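Local coordinates for N-terminal acetyltransferase-like protein (PDB 5NNP) that probably serves as the auxiliary subunit of an N-terminal acetyltransferase A complex, a helical-repeat scaffold that supports acetyl transfer to protein N-termini, at residues Thr16-Tyr21 and Met47-Leu52; His43-Ser48 and Tyr78-Val83; Tyr84-Arg89 and Lys99-Ala104; Ala119-Gln124 and Asp523-His528. All blocks are in the same frame, centred on the assembly; numbering follows the deposited sequence.

Interaction 1. Residues Thr16-Tyr21 and Met47-Leu52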
loop_
_atom_site.group_PDB
_atom_site.type_symbol
_atom_site.label_atom_id
_atom_site.label_comp_id
_atom_site.label_asym_id
_atom_site.label_seq_id
_atom_site.Cartn_x
_atom_site.Cartn_y
_atom_site.Cartn_z
ATOM N N THR A 16 -32.944 29.417 15.249
ATOM C CA THR A 16 -32.367 30.283 14.223
ATOM C C THR A 16 -30.845 30.324 14.374
ATOM O O THR A 16 -30.138 30.840 13.510
ATOM C CB THR A 16 -32.958 31.721 14.266
ATOM O OG1 THR A 16 -32.600 32.363 15.492
ATOM C CG2 THR A 16 -34.478 31.684 14.152
ATOM N N VAL A 17 -30.343 29.761 15.467
ATOM C CA VAL A 17 -28.902 29.617 15.652
ATOM C C VAL A 17 -28.377 28.403 14.893
ATOM O O VAL A 17 -27.284 28.440 14.317
ATOM C CB VAL A 17 -28.539 29.480 17.131
ATOM C CG1 VAL A 17 -27.041 29.225 17.285
ATOM C CG2 VAL A 17 -28.980 30.723 17.893
ATOM N N ILE A 18 -29.165 27.327 14.915
ATOM C CA ILE A 18 -28.891 26.118 14.142
ATOM C C ILE A 18 -29.064 26.387 12.644
ATOM O O ILE A 18 -28.232 25.970 11.831
ATOM C CB ILE A 18 -29.815 24.951 14.571
ATOM C CG1 ILE A 18 -29.755 24.751 16.087
ATOM C CG2 ILE A 18 -29.430 23.660 13.861
ATOM C CD1 ILE A 18 -30.595 23.599 16.584
ATOM N N ARG A 19 -30.140 27.089 12.281
ATOM C CA ARG A 19 -30.365 27.456 10.886
ATOM C C ARG A 19 -29.214 28.301 10.349
ATOM O O ARG A 19 -28.740 28.082 9.236
ATOM C CB ARG A 19 -31.685 28.216 10.716
ATOM C CG ARG A 19 -32.920 27.331 10.700
ATOM C CD ARG A 19 -34.096 28.037 10.045
ATOM N NE ARG A 19 -34.415 29.301 10.703
ATOM C CZ ARG A 19 -34.028 30.495 10.264
ATOM N NH1 ARG A 19 -33.306 30.596 9.155
ATOM N NH2 ARG A 19 -34.367 31.590 10.933
ATOM N N HIS A 20 -28.765 29.263 11.146
ATOM C CA HIS A 20 -27.664 30.121 10.737
ATOM C C HIS A 20 -26.357 29.351 10.715
ATOM O O HIS A 20 -25.412 29.738 10.036
ATOM C CB HIS A 20 -27.553 31.330 11.662
ATOM C CG HIS A 20 -28.636 32.343 11.455
ATOM N ND1 HIS A 20 -29.181 32.609 10.218
ATOM C CD2 HIS A 20 -29.272 33.157 12.330
ATOM C CE1 HIS A 20 -30.109 33.542 10.339
ATOM N NE2 HIS A 20 -30.186 33.891 11.610
ATOM N N TYR A 21 -26.305 28.252 11.457
ATOM C CA TYR A 21 -25.101 27.431 11.498
ATOM C C TYR A 21 -25.035 26.514 10.276
ATOM O O TYR A 21 -23.983 26.371 9.641
ATOM C CB TYR A 21 -25.054 26.615 12.790
ATOM C CG TYR A 21 -23.899 25.640 12.852
ATOM C CD1 TYR A 21 -24.107 24.278 12.670
ATOM C CD2 TYR A 21 -22.597 26.081 13.087
ATOM C CE1 TYR A 21 -23.057 23.376 12.726
ATOM C CE2 TYR A 21 -21.533 25.186 13.142
ATOM C CZ TYR A 21 -21.772 23.832 12.961
ATOM O OH TYR A 21 -20.734 22.921 13.013
ATOM N N MET A 47 -24.611 27.430 24.590
ATOM C CA MET A 47 -23.170 27.598 24.692
ATOM C C MET A 47 -22.463 26.629 23.749
ATOM O O MET A 47 -21.491 27.001 23.086
ATOM C CB MET A 47 -22.697 27.387 26.128
ATOM C CG MET A 47 -23.406 28.242 27.153
ATOM S SD MET A 47 -22.823 27.874 28.821
ATOM C CE MET A 47 -21.074 28.207 28.641
ATOM N N SER A 48 -22.964 25.393 23.696
ATOM C CA SER A 48 -22.440 24.362 22.797
ATOM C C SER A 48 -22.583 24.754 21.330
ATOM O O SER A 48 -21.667 24.546 20.541
ATOM C CB SER A 48 -23.150 23.023 23.031
ATOM O OG SER A 48 -22.962 22.555 24.352
ATOM N N MET A 49 -23.741 25.300 20.969
ATOM C CA MET A 49 -23.987 25.741 19.599
ATOM C C MET A 49 -23.046 26.865 19.208
ATOM O O MET A 49 -22.659 26.993 18.050
ATOM C CB MET A 49 -25.434 26.192 19.430
ATOM C CG MET A 49 -26.427 25.054 19.440
ATOM S SD MET A 49 -25.983 23.820 18.211
ATOM C CE MET A 49 -25.880 24.840 16.742
ATOM N N LYS A 50 -22.682 27.682 20.188
ATOM C CA LYS A 50 -21.734 28.763 19.971
ATOM C C LYS A 50 -20.322 28.200 19.844
ATOM O O LYS A 50 -19.500 28.727 19.091
ATOM C CB LYS A 50 -21.818 29.777 21.112
ATOM C CG LYS A 50 -20.802 30.897 21.045
ATOM C CD LYS A 50 -20.941 31.809 22.257
ATOM C CE LYS A 50 -19.931 32.952 22.232
ATOM N NZ LYS A 50 -20.085 33.864 23.401
ATOM N N ALA A 51 -20.058 27.122 20.584
ATOM C CA ALA A 51 -18.771 26.434 20.553
ATOM C C ALA A 51 -18.493 25.854 19.179
ATOM O O ALA A 51 -17.352 25.846 18.732
ATOM C CB ALA A 51 -18.727 25.342 21.599
ATOM N N LEU A 52 -19.542 25.376 18.512
ATOM C CA LEU A 52 -19.422 24.852 17.151
ATOM C C LEU A 52 -18.974 25.925 16.177
ATOM O O LEU A 52 -18.018 25.735 15.428
ATOM C CB LEU A 52 -20.748 24.271 16.667
ATOM C CG LEU A 52 -21.083 22.812 16.958
ATOM C CD1 LEU A 52 -22.357 22.424 16.215
ATOM C CD2 LEU A 52 -19.928 21.903 16.581
#

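Interaction 2. Residues His43-Ser48 and Tyr78-Val83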
loop_
_atom_site.group_PDB
_atom_site.type_symbol
_atom_site.label_atom_id
_atom_site.label_comp_id
_atom_site.label_asym_id
_atom_site.label_seq_id
_atom_site.Cartn_x
_atom_site.Cartn_y
_atom_site.Cartn_z
ATOM N N HIS A 43 -27.253 28.777 29.807
ATOM C CA HIS A 43 -27.991 27.858 28.956
ATOM C C HIS A 43 -27.003 27.021 28.161
ATOM O O HIS A 43 -26.456 27.474 27.157
ATOM C CB HIS A 43 -28.945 28.597 28.017
ATOM C CG HIS A 43 -29.947 27.697 27.366
ATOM N ND1 HIS A 43 -29.664 26.966 26.234
ATOM C CD2 HIS A 43 -31.218 27.384 27.707
ATOM C CE1 HIS A 43 -30.721 26.250 25.898
ATOM N NE2 HIS A 43 -31.679 26.489 26.775
ATOM N N GLY A 44 -26.788 25.795 28.626
ATOM C CA GLY A 44 -25.825 24.881 28.033
ATOM C C GLY A 44 -25.966 24.602 26.548
ATOM O O GLY A 44 -24.984 24.655 25.812
ATOM N N ASP A 45 -27.180 24.292 26.102
ATOM C CA ASP A 45 -27.395 23.954 24.700
ATOM C C ASP A 45 -26.933 25.080 23.790
ATOM O O ASP A 45 -26.351 24.830 22.737
ATOM C CB ASP A 45 -28.864 23.635 24.440
ATOM C CG ASP A 45 -29.295 22.335 25.078
ATOM O OD1 ASP A 45 -28.540 21.827 25.928
ATOM O OD2 ASP A 45 -30.385 21.829 24.736
ATOM N N THR A 46 -27.171 26.318 24.211
ATOM C CA THR A 46 -26.762 27.471 23.425
ATOM C C THR A 46 -25.239 27.659 23.440
ATOM O O THR A 46 -24.641 28.000 22.419
ATOM C CB THR A 46 -27.457 28.752 23.926
ATOM O OG1 THR A 46 -28.875 28.613 23.767
ATOM C CG2 THR A 46 -26.987 29.970 23.134
ATOM N N MET A 47 -24.611 27.430 24.590
ATOM C CA MET A 47 -23.170 27.598 24.692
ATOM C C MET A 47 -22.463 26.629 23.749
ATOM O O MET A 47 -21.491 27.001 23.086
ATOM C CB MET A 47 -22.697 27.387 26.128
ATOM C CG MET A 47 -23.406 28.242 27.153
ATOM S SD MET A 47 -22.823 27.874 28.821
ATOM C CE MET A 47 -21.074 28.207 28.641
ATOM N N SER A 48 -22.964 25.393 23.696
ATOM C CA SER A 48 -22.440 24.362 22.797
ATOM C C SER A 48 -22.583 24.754 21.330
ATOM O O SER A 48 -21.667 24.546 20.541
ATOM C CB SER A 48 -23.150 23.023 23.031
ATOM O OG SER A 48 -22.962 22.555 24.352
ATOM N N TYR A 78 -27.728 15.924 25.633
ATOM C CA TYR A 78 -27.097 15.115 24.586
ATOM C C TYR A 78 -26.478 16.012 23.516
ATOM O O TYR A 78 -25.564 15.607 22.801
ATOM C CB TYR A 78 -28.106 14.127 23.952
ATOM C CG TYR A 78 -28.981 14.718 22.876
ATOM C CD1 TYR A 78 -28.546 14.782 21.561
ATOM C CD2 TYR A 78 -30.239 15.217 23.172
ATOM C CE1 TYR A 78 -29.336 15.325 20.572
ATOM C CE2 TYR A 78 -31.039 15.769 22.186
ATOM C CZ TYR A 78 -30.578 15.820 20.889
ATOM O OH TYR A 78 -31.362 16.361 19.894
ATOM N N ILE A 79 -26.983 17.235 23.409
ATOM C CA ILE A 79 -26.403 18.215 22.504
ATOM C C ILE A 79 -25.001 18.622 22.949
ATOM O O ILE A 79 -24.067 18.612 22.142
ATOM C CB ILE A 79 -27.292 19.456 22.389
ATOM C CG1 ILE A 79 -28.579 19.092 21.644
ATOM C CG2 ILE A 79 -26.560 20.583 21.685
ATOM C CD1 ILE A 79 -29.711 20.120 21.818
ATOM N N CYS A 80 -24.846 18.956 24.228
ATOM C CA CYS A 80 -23.533 19.341 24.732
ATOM C C CYS A 80 -22.485 18.231 24.496
ATOM O O CYS A 80 -21.360 18.501 24.062
ATOM C CB CYS A 80 -23.613 19.701 26.213
ATOM S SG CYS A 80 -24.774 21.059 26.591
ATOM N N TRP A 81 -22.863 16.982 24.748
ATOM C CA TRP A 81 -21.932 15.880 24.560
ATOM C C TRP A 81 -21.659 15.617 23.071
ATOM O O TRP A 81 -20.515 15.393 22.673
ATOM C CB TRP A 81 -22.453 14.624 25.266
ATOM C CG TRP A 81 -22.315 14.746 26.768
ATOM C CD1 TRP A 81 -23.310 15.023 27.668
ATOM C CD2 TRP A 81 -21.106 14.641 27.531
ATOM N NE1 TRP A 81 -22.797 15.084 28.942
ATOM C CE2 TRP A 81 -21.448 14.853 28.889
ATOM C CE3 TRP A 81 -19.768 14.389 27.200
ATOM C CZ2 TRP A 81 -20.502 14.819 29.920
ATOM C CZ3 TRP A 81 -18.816 14.352 28.241
ATOM C CH2 TRP A 81 -19.198 14.571 29.582
ATOM N N HIS A 82 -22.708 15.678 22.255
ATOM C CA HIS A 82 -22.580 15.552 20.804
ATOM C C HIS A 82 -21.587 16.581 20.235
ATOM O O HIS A 82 -20.686 16.221 19.481
ATOM C CB HIS A 82 -23.953 15.701 20.150
ATOM C CG HIS A 82 -24.001 15.279 18.717
ATOM N ND1 HIS A 82 -25.092 15.530 17.905
ATOM C CD2 HIS A 82 -23.105 14.626 17.943
ATOM C CE1 HIS A 82 -24.864 15.045 16.698
ATOM N NE2 HIS A 82 -23.665 14.490 16.692
ATOM N N VAL A 83 -21.749 17.847 20.614
ATOM C CA VAL A 83 -20.850 18.924 20.201
ATOM C C VAL A 83 -19.396 18.626 20.579
ATOM O O VAL A 83 -18.480 18.713 19.749
ATOM C CB VAL A 83 -21.264 20.281 20.835
ATOM C CG1 VAL A 83 -20.182 21.315 20.643
ATOM C CG2 VAL A 83 -22.565 20.772 20.243
HETATM O O HOH W 1 -20.482 21.198 24.571
#

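Interaction 3. Residues Tyr84-Arg89 and Lys99-Ala104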
loop_
_atom_site.group_PDB
_atom_site.type_symbol
_atom_site.label_atom_id
_atom_site.label_comp_id
_atom_site.label_asym_id
_atom_site.label_seq_id
_atom_site.Cartn_x
_atom_site.Cartn_y
_atom_site.Cartn_z
ATOM N N TYR A 84 -19.204 18.285 21.848
ATOM C CA TYR A 84 -17.895 17.929 22.379
ATOM C C TYR A 84 -17.221 16.870 21.488
ATOM O O TYR A 84 -16.039 16.969 21.165
ATOM C CB TYR A 84 -18.060 17.432 23.820
ATOM C CG TYR A 84 -16.833 17.526 24.712
ATOM C CD1 TYR A 84 -16.084 18.696 24.786
ATOM C CD2 TYR A 84 -16.457 16.454 25.529
ATOM C CE1 TYR A 84 -14.968 18.787 25.622
ATOM C CE2 TYR A 84 -15.341 16.533 26.358
ATOM C CZ TYR A 84 -14.605 17.698 26.399
ATOM O OH TYR A 84 -13.516 17.780 27.229
ATOM N N GLY A 85 -17.995 15.870 21.082
ATOM C CA GLY A 85 -17.510 14.825 20.201
ATOM C C GLY A 85 -17.139 15.343 18.823
ATOM O O GLY A 85 -16.066 15.033 18.299
ATOM N N ILE A 86 -18.031 16.144 18.243
ATOM C CA ILE A 86 -17.804 16.751 16.939
ATOM C C ILE A 86 -16.492 17.537 16.892
ATOM O O ILE A 86 -15.718 17.395 15.952
ATOM C CB ILE A 86 -18.980 17.668 16.558
ATOM C CG1 ILE A 86 -20.243 16.829 16.351
ATOM C CG2 ILE A 86 -18.669 18.463 15.293
ATOM C CD1 ILE A 86 -21.494 17.656 16.165
ATOM N N LEU A 87 -16.238 18.347 17.914
ATOM C CA LEU A 87 -14.975 19.065 18.022
ATOM C C LEU A 87 -13.788 18.097 17.995
ATOM O O LEU A 87 -12.890 18.219 17.157
ATOM C CB LEU A 87 -14.954 19.909 19.297
ATOM C CG LEU A 87 -16.086 20.935 19.418
ATOM C CD1 LEU A 87 -15.980 21.752 20.700
ATOM C CD2 LEU A 87 -16.095 21.840 18.209
ATOM N N TYR A 88 -13.807 17.130 18.908
ATOM C CA TYR A 88 -12.788 16.087 18.983
ATOM C C TYR A 88 -12.578 15.368 17.667
ATOM O O TYR A 88 -11.452 15.202 17.220
ATOM C CB TYR A 88 -13.156 15.058 20.041
ATOM C CG TYR A 88 -12.685 15.402 21.425
ATOM C CD1 TYR A 88 -11.393 15.847 21.643
ATOM C CD2 TYR A 88 -13.533 15.291 22.515
ATOM C CE1 TYR A 88 -10.949 16.165 22.911
ATOM C CE2 TYR A 88 -13.105 15.606 23.775
ATOM C CZ TYR A 88 -11.811 16.041 23.976
ATOM O OH TYR A 88 -11.371 16.361 25.248
ATOM N N ARG A 89 -13.665 14.924 17.054
ATOM C CA ARG A 89 -13.562 14.241 15.774
ATOM C C ARG A 89 -12.938 15.150 14.728
ATOM O O ARG A 89 -12.190 14.694 13.874
ATOM C CB ARG A 89 -14.926 13.760 15.302
ATOM C CG ARG A 89 -14.850 13.016 14.013
ATOM C CD ARG A 89 -16.201 12.549 13.583
ATOM N NE ARG A 89 -17.032 13.645 13.118
ATOM C CZ ARG A 89 -18.246 13.482 12.609
ATOM N NH1 ARG A 89 -18.756 12.265 12.512
ATOM N NH2 ARG A 89 -18.950 14.531 12.197
ATOM N N LYS A 99 -15.799 8.515 23.366
ATOM C CA LYS A 99 -16.306 8.630 24.726
ATOM C C LYS A 99 -17.514 9.553 24.800
ATOM O O LYS A 99 -18.440 9.302 25.559
ATOM C CB LYS A 99 -15.214 9.154 25.665
ATOM C CG LYS A 99 -13.999 8.273 25.769
ATOM C CD LYS A 99 -12.900 8.996 26.525
ATOM C CE LYS A 99 -12.061 8.065 27.362
ATOM N NZ LYS A 99 -11.497 6.990 26.550
ATOM N N ALA A 100 -17.480 10.627 24.011
ATOM C CA ALA A 100 -18.493 11.677 24.055
ATOM C C ALA A 100 -19.731 11.315 23.219
ATOM O O ALA A 100 -20.869 11.537 23.644
ATOM C CB ALA A 100 -17.887 12.998 23.588
ATOM N N TYR A 101 -19.512 10.758 22.033
ATOM C CA TYR A 101 -20.614 10.223 21.239
ATOM C C TYR A 101 -21.390 9.154 22.015
ATOM O O TYR A 101 -22.627 9.136 22.014
ATOM C CB TYR A 101 -20.096 9.633 19.931
ATOM C CG TYR A 101 -19.994 10.623 18.803
ATOM C CD1 TYR A 101 -18.872 11.427 18.643
ATOM C CD2 TYR A 101 -21.025 10.751 17.880
ATOM C CE1 TYR A 101 -18.786 12.330 17.592
ATOM C CE2 TYR A 101 -20.949 11.651 16.835
ATOM C CZ TYR A 101 -19.835 12.435 16.690
ATOM O OH TYR A 101 -19.787 13.321 15.630
ATOM N N LYS A 102 -20.651 8.267 22.680
ATOM C CA LYS A 102 -21.238 7.153 23.426
ATOM C C LYS A 102 -22.208 7.616 24.520
ATOM O O LYS A 102 -23.263 7.010 24.740
ATOM C CB LYS A 102 -20.127 6.310 24.043
ATOM C CG LYS A 102 -20.521 4.902 24.357
ATOM C CD LYS A 102 -19.355 3.948 24.130
ATOM C CE LYS A 102 -18.217 4.247 25.074
ATOM N NZ LYS A 102 -17.216 3.162 24.982
ATOM N N PHE A 103 -21.841 8.693 25.206
ATOM C CA PHE A 103 -22.658 9.215 26.291
ATOM C C PHE A 103 -23.858 9.989 25.733
ATOM O O PHE A 103 -24.994 9.866 26.231
ATOM C CB PHE A 103 -21.819 10.096 27.216
ATOM C CG PHE A 103 -22.444 10.324 28.563
ATOM C CD1 PHE A 103 -22.640 9.264 29.441
ATOM C CD2 PHE A 103 -22.830 11.594 28.954
ATOM C CE1 PHE A 103 -23.208 9.456 30.702
ATOM C CE2 PHE A 103 -23.404 11.806 30.200
ATOM C CZ PHE A 103 -23.597 10.732 31.084
ATOM N N ALA A 104 -23.608 10.772 24.688
ATOM C CA ALA A 104 -24.696 11.430 23.974
ATOM C C ALA A 104 -25.761 10.401 23.561
ATOM O O ALA A 104 -26.963 10.603 23.787
ATOM C CB ALA A 104 -24.163 12.180 22.764
#

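Interaction 4. Residues Ala119-Gln124 and Asp523-His528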
loop_
_atom_site.group_PDB
_atom_site.type_symbol
_atom_site.label_atom_id
_atom_site.label_comp_id
_atom_site.label_asym_id
_atom_site.label_seq_id
_atom_site.Cartn_x
_atom_site.Cartn_y
_atom_site.Cartn_z
ATOM N N ALA A 119 -20.425 4.562 15.436
ATOM C CA ALA A 119 -20.096 3.247 14.921
ATOM C C ALA A 119 -18.895 3.346 13.994
ATOM O O ALA A 119 -18.000 2.494 14.014
ATOM C CB ALA A 119 -21.295 2.646 14.186
ATOM N N VAL A 120 -18.897 4.397 13.178
ATOM C CA VAL A 120 -17.806 4.633 12.247
ATOM C C VAL A 120 -16.520 4.845 13.041
ATOM O O VAL A 120 -15.520 4.183 12.804
ATOM C CB VAL A 120 -18.078 5.850 11.328
ATOM C CG1 VAL A 120 -16.852 6.179 10.542
ATOM C CG2 VAL A 120 -19.265 5.575 10.397
ATOM N N LEU A 121 -16.569 5.754 14.008
ATOM C CA LEU A 121 -15.421 6.044 14.861
ATOM C C LEU A 121 -14.904 4.785 15.551
ATOM O O LEU A 121 -13.691 4.563 15.650
ATOM C CB LEU A 121 -15.784 7.114 15.901
ATOM C CG LEU A 121 -15.995 8.554 15.419
ATOM C CD1 LEU A 121 -16.736 9.352 16.454
ATOM C CD2 LEU A 121 -14.661 9.228 15.116
ATOM N N GLN A 122 -15.820 3.950 16.021
ATOM C CA GLN A 122 -15.413 2.767 16.764
ATOM C C GLN A 122 -14.633 1.770 15.907
ATOM O O GLN A 122 -13.631 1.207 16.366
ATOM C CB GLN A 122 -16.623 2.075 17.373
ATOM C CG GLN A 122 -17.144 2.736 18.619
ATOM C CD GLN A 122 -18.528 2.232 18.992
ATOM O OE1 GLN A 122 -19.415 2.112 18.136
ATOM N NE2 GLN A 122 -18.718 1.923 20.271
ATOM N N ILE A 123 -15.093 1.528 14.679
ATOM C CA ILE A 123 -14.373 0.593 13.826
ATOM C C ILE A 123 -13.053 1.242 13.370
ATOM O O ILE A 123 -12.022 0.568 13.286
ATOM C CB ILE A 123 -15.211 0.118 12.613
ATOM C CG1 ILE A 123 -14.486 -1.010 11.869
ATOM C CG2 ILE A 123 -15.502 1.258 11.666
ATOM C CD1 ILE A 123 -13.997 -2.174 12.764
ATOM N N GLN A 124 -13.078 2.551 13.127
ATOM C CA GLN A 124 -11.854 3.275 12.798
ATOM C C GLN A 124 -10.768 3.091 13.857
ATOM O O GLN A 124 -9.589 3.102 13.527
ATOM C CB GLN A 124 -12.108 4.765 12.635
ATOM C CG GLN A 124 -10.816 5.552 12.385
ATOM C CD GLN A 124 -10.280 5.356 10.975
ATOM O OE1 GLN A 124 -11.025 5.023 10.047
ATOM N NE2 GLN A 124 -8.990 5.537 10.809
ATOM N N ASP A 523 -7.518 7.770 5.778
ATOM C CA ASP A 523 -8.172 7.580 4.488
ATOM C C ASP A 523 -9.228 6.470 4.501
ATOM O O ASP A 523 -10.179 6.504 3.728
ATOM C CB ASP A 523 -7.128 7.285 3.399
ATOM C CG ASP A 523 -6.500 8.551 2.846
ATOM O OD1 ASP A 523 -7.105 9.632 3.037
ATOM O OD2 ASP A 523 -5.416 8.478 2.222
ATOM N N GLN A 524 -9.067 5.494 5.386
ATOM C CA GLN A 524 -9.984 4.367 5.441
ATOM C C GLN A 524 -11.334 4.773 6.072
ATOM O O GLN A 524 -12.283 3.987 6.091
ATOM C CB GLN A 524 -9.348 3.234 6.233
ATOM C CG GLN A 524 -9.203 3.615 7.695
ATOM C CD GLN A 524 -8.537 2.548 8.539
ATOM O OE1 GLN A 524 -8.902 1.372 8.493
ATOM N NE2 GLN A 524 -7.563 2.959 9.325
ATOM N N PHE A 525 -11.419 6.012 6.553
ATOM C CA PHE A 525 -12.525 6.459 7.396
ATOM C C PHE A 525 -13.901 6.441 6.712
ATOM O O PHE A 525 -14.877 5.924 7.258
ATOM C CB PHE A 525 -12.228 7.869 7.924
ATOM C CG PHE A 525 -13.137 8.307 9.053
ATOM C CD1 PHE A 525 -14.382 8.861 8.794
ATOM C CD2 PHE A 525 -12.752 8.150 10.370
ATOM C CE1 PHE A 525 -15.217 9.266 9.834
ATOM C CE2 PHE A 525 -13.581 8.547 11.410
ATOM C CZ PHE A 525 -14.813 9.107 11.144
ATOM N N ASP A 526 -13.989 7.021 5.529
ATOM C CA ASP A 526 -15.264 7.101 4.817
ATOM C C ASP A 526 -15.694 5.754 4.246
ATOM O O ASP A 526 -16.835 5.595 3.832
ATOM C CB ASP A 526 -15.177 8.108 3.673
ATOM C CG ASP A 526 -14.971 9.527 4.147
ATOM O OD1 ASP A 526 -15.322 9.833 5.302
ATOM O OD2 ASP A 526 -14.481 10.351 3.345
ATOM N N PHE A 527 -14.784 4.788 4.222
ATOM C CA PHE A 527 -15.053 3.524 3.544
ATOM C C PHE A 527 -15.740 2.484 4.431
ATOM O O PHE A 527 -16.352 1.553 3.914
ATOM C CB PHE A 527 -13.756 2.966 2.949
ATOM C CG PHE A 527 -13.270 3.759 1.780
ATOM C CD1 PHE A 527 -13.962 3.712 0.572
ATOM C CD2 PHE A 527 -12.170 4.597 1.890
ATOM C CE1 PHE A 527 -13.549 4.472 -0.533
ATOM C CE2 PHE A 527 -11.745 5.361 0.801
ATOM C CZ PHE A 527 -12.437 5.304 -0.420
ATOM N N HIS A 528 -15.667 2.653 5.751
ATOM C CA HIS A 528 -16.437 1.796 6.654
ATOM C C HIS A 528 -17.916 1.821 6.237
ATOM O O HIS A 528 -18.586 0.796 6.270
ATOM C CB HIS A 528 -16.287 2.233 8.116
ATOM C CG HIS A 528 -14.852 2.431 8.551
ATOM N ND1 HIS A 528 -13.888 1.475 8.382
ATOM C CD2 HIS A 528 -14.257 3.484 9.160
ATOM C CE1 HIS A 528 -12.731 1.935 8.854
ATOM N NE2 HIS A 528 -12.934 3.136 9.336
#

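Interaction 1. Residues Thr16-Tyr21 and Met47-Leu52
The backbone N of Tyr21, whose ring lies against Leu52, is shared by two carbonyls. Tyr21 N makes weak hydrogen bonds to Val17 O and Ile18 O, each 3.0 Å long. The side chain leaves this turn with CG anti to the backbone N (chi1 175°), which carries the ring across to the other helix. The ring and the Leu52 side chain cross at about a right angle. Tyr21 CZ lies 3.6 Å from Leu52 CD1, and Tyr21 CE2 is 3.7 Å from Leu52 CB. The phenol oxygen ends among methyls, with Tyr21 OH 3.8 Å from Leu52 CD2. The two helices run nearly parallel, 12° apart, with axes 10.6 Å from each other. This course suits the first helices of neighbouring repeats in a TPR superhelix. Helix 26-37 touches both, and Val17 packs on its Ala32. Met49 lies beside the tyrosine. Its chain bends at chi2 and chi3, and the methyl turns back so that Met49 CE lies 3.9 Å from Ile18 CG1. Nearer its root, Met49 CB meets Val17 CG1 at 4.0 Å, the two side chains passing in opposite directions. Leu52 also packs on Val83 and Ile86 of helix 78-90.

Interaction 2. Residues His43-Ser48 and Tyr78-Val83
Ser48 CB and the Val83 methyls pack together. Ser48 CB lies 3.6 Å from Val83 CG2. The other branch, Val83 CG1, stands anti to the backbone N (chi1 168°) and rests near the carbonyl oxygen of Ser48. Replacing Val83 with alanine would probably open a gap over Ser48 and leave Leu52 with less to pack on. The helices are nearly parallel, with a crossing angle of 20° and axes 8.7 Å apart. They are the first helices of successive TPR-type hairpins. Helix 60-73 lies against the same pair, its Ala70 touching Ser48.

The polar contacts gather round Ser48 and Cys80. Ser48 OG and Cys80 SG are 3.2 Å apart. One water bridges the helices: it accepts from Ser48 OG at 2.8 Å and donates to the carbonyl oxygen of Cys80. Asp45 OD1 is hydrogen-bonded to Ser77 OG, just ahead of helix 78-90. The other carboxylate oxygen meets a methyl in a van der Waals contact, with Asp45 OD2 3.4 Å from Ile79 CD1. These two side chains cross at about a right angle. The start of helix 44-55 has its own bond. His43 is the N-cap, and His43 ND1 accepts from Thr46 N at 3.3 Å, with the donor in the ring plane.

Interaction 3. Residues Tyr84-Arg89 and Lys99-Ala104
The Tyr101 ring comes against the Gly85 backbone, with Tyr101 CE1 3.6 Å from Gly85 C. Beside it Ala100 CB meets Gly85 N at 3.8 Å. The CA atoms of Gly85 and Ala100 are 5.1 Å apart, so the two helices come close at the glycine. The far end of the tyrosine ring reaches Arg89. Tyr101 OH stands over the centre of one guanidinium face, 3.4 Å from Arg89 CZ. Arg89 NH1 is also near Tyr101 OH, but the angle is too poor for a hydrogen bond. The guanidinium and ring planes are 41° apart. Arg89 reaches this spot with CG anti to the backbone N and a bend at chi3 (72°). Ile86 CG1 also lies 3.6 Å from Tyr101 OH. In the next shell, helix 112-124 backs the pair. Its Leu121 touches both Arg89 and Tyr101, and Asp117 makes a long, weak ion pair with Arg89 NH1. The ring of His82 meets that of Tyr101. The helices run antiparallel at 156°, with axes 8.6 Å apart. A glycine of the first helix against an aromatic residue of the second is characteristic of the TPR helical hairpin, here consistent with the predicted repeat 78-111.

Interaction 4. Residues Ala119-Gln124 and Asp523-His528
Residues 119-124 are the last residues of helix 112-124, and they meet a bend where the chain passes from helix 503-523 into helix 527-534. The CA atoms pair as Val120 with His528, 6.4 Å apart, and Gln124 with Phe525. Within the bend, Phe527 N bonds to O of Gln524. His528 is held from several sides. His528 NE2 donates in the ring plane to Gln124 OE1 at 2.8 Å, with an N-H...O angle of 162°. The donor is tilted 29° from the carbonyl plane of the amide. Gln124 CG stands anti to the backbone N, and a bend at chi2 (74°) brings OE1 to the edge of the His528 ring. One ring face takes Ile123 CG2 in a CH-pi contact, 3.5 Å from the centroid. The opposite face lies on the carbonyl oxygen of Gln524. His528 ND1 is bonded to Tyr540 OH, so the ring's rotation is fixed. Gln124 NE2 bonds to O of Gln521, which also takes Gln524 NE2. With an alanine in place of Gln124, His528 NE2 would probably lose its acceptor and the Gln521 carbonyl one of its two donors. Phe525 packs beside Gln124, whose CG is near Phe525 CD2. Val120 CG1 stands over one ring face, 3.9 Å from the centroid, while Leu121 CD2 meets the edge. The contact joins the N-terminal TPR helices to the same alpha-solenoid about 400 residues further on.

How the interactions relate
The four contacts follow one another inward from the N-terminal end of the solenoid. Interactions 1 and 2 share Met47 and Ser48 on helix 44-55, and their centres are 9 Å apart. Leu52 joins interaction 1 to interaction 3 as well, with Leu52 CD2 3.9 Å from Ile86 CG2. Interactions 2 and 3 both use helix 78-90, with centres 11 Å apart, and meet where Trp81 packs on Phe103. Leu121 carries the packing from interaction 3 into interaction 4: Tyr101 CD1 is 3.7 Å from Leu121 CD1. Interactions 1 and 4 do not touch, their centres being 26 Å apart. The carboxymethyl coenzyme A in the entry takes no part in these contacts.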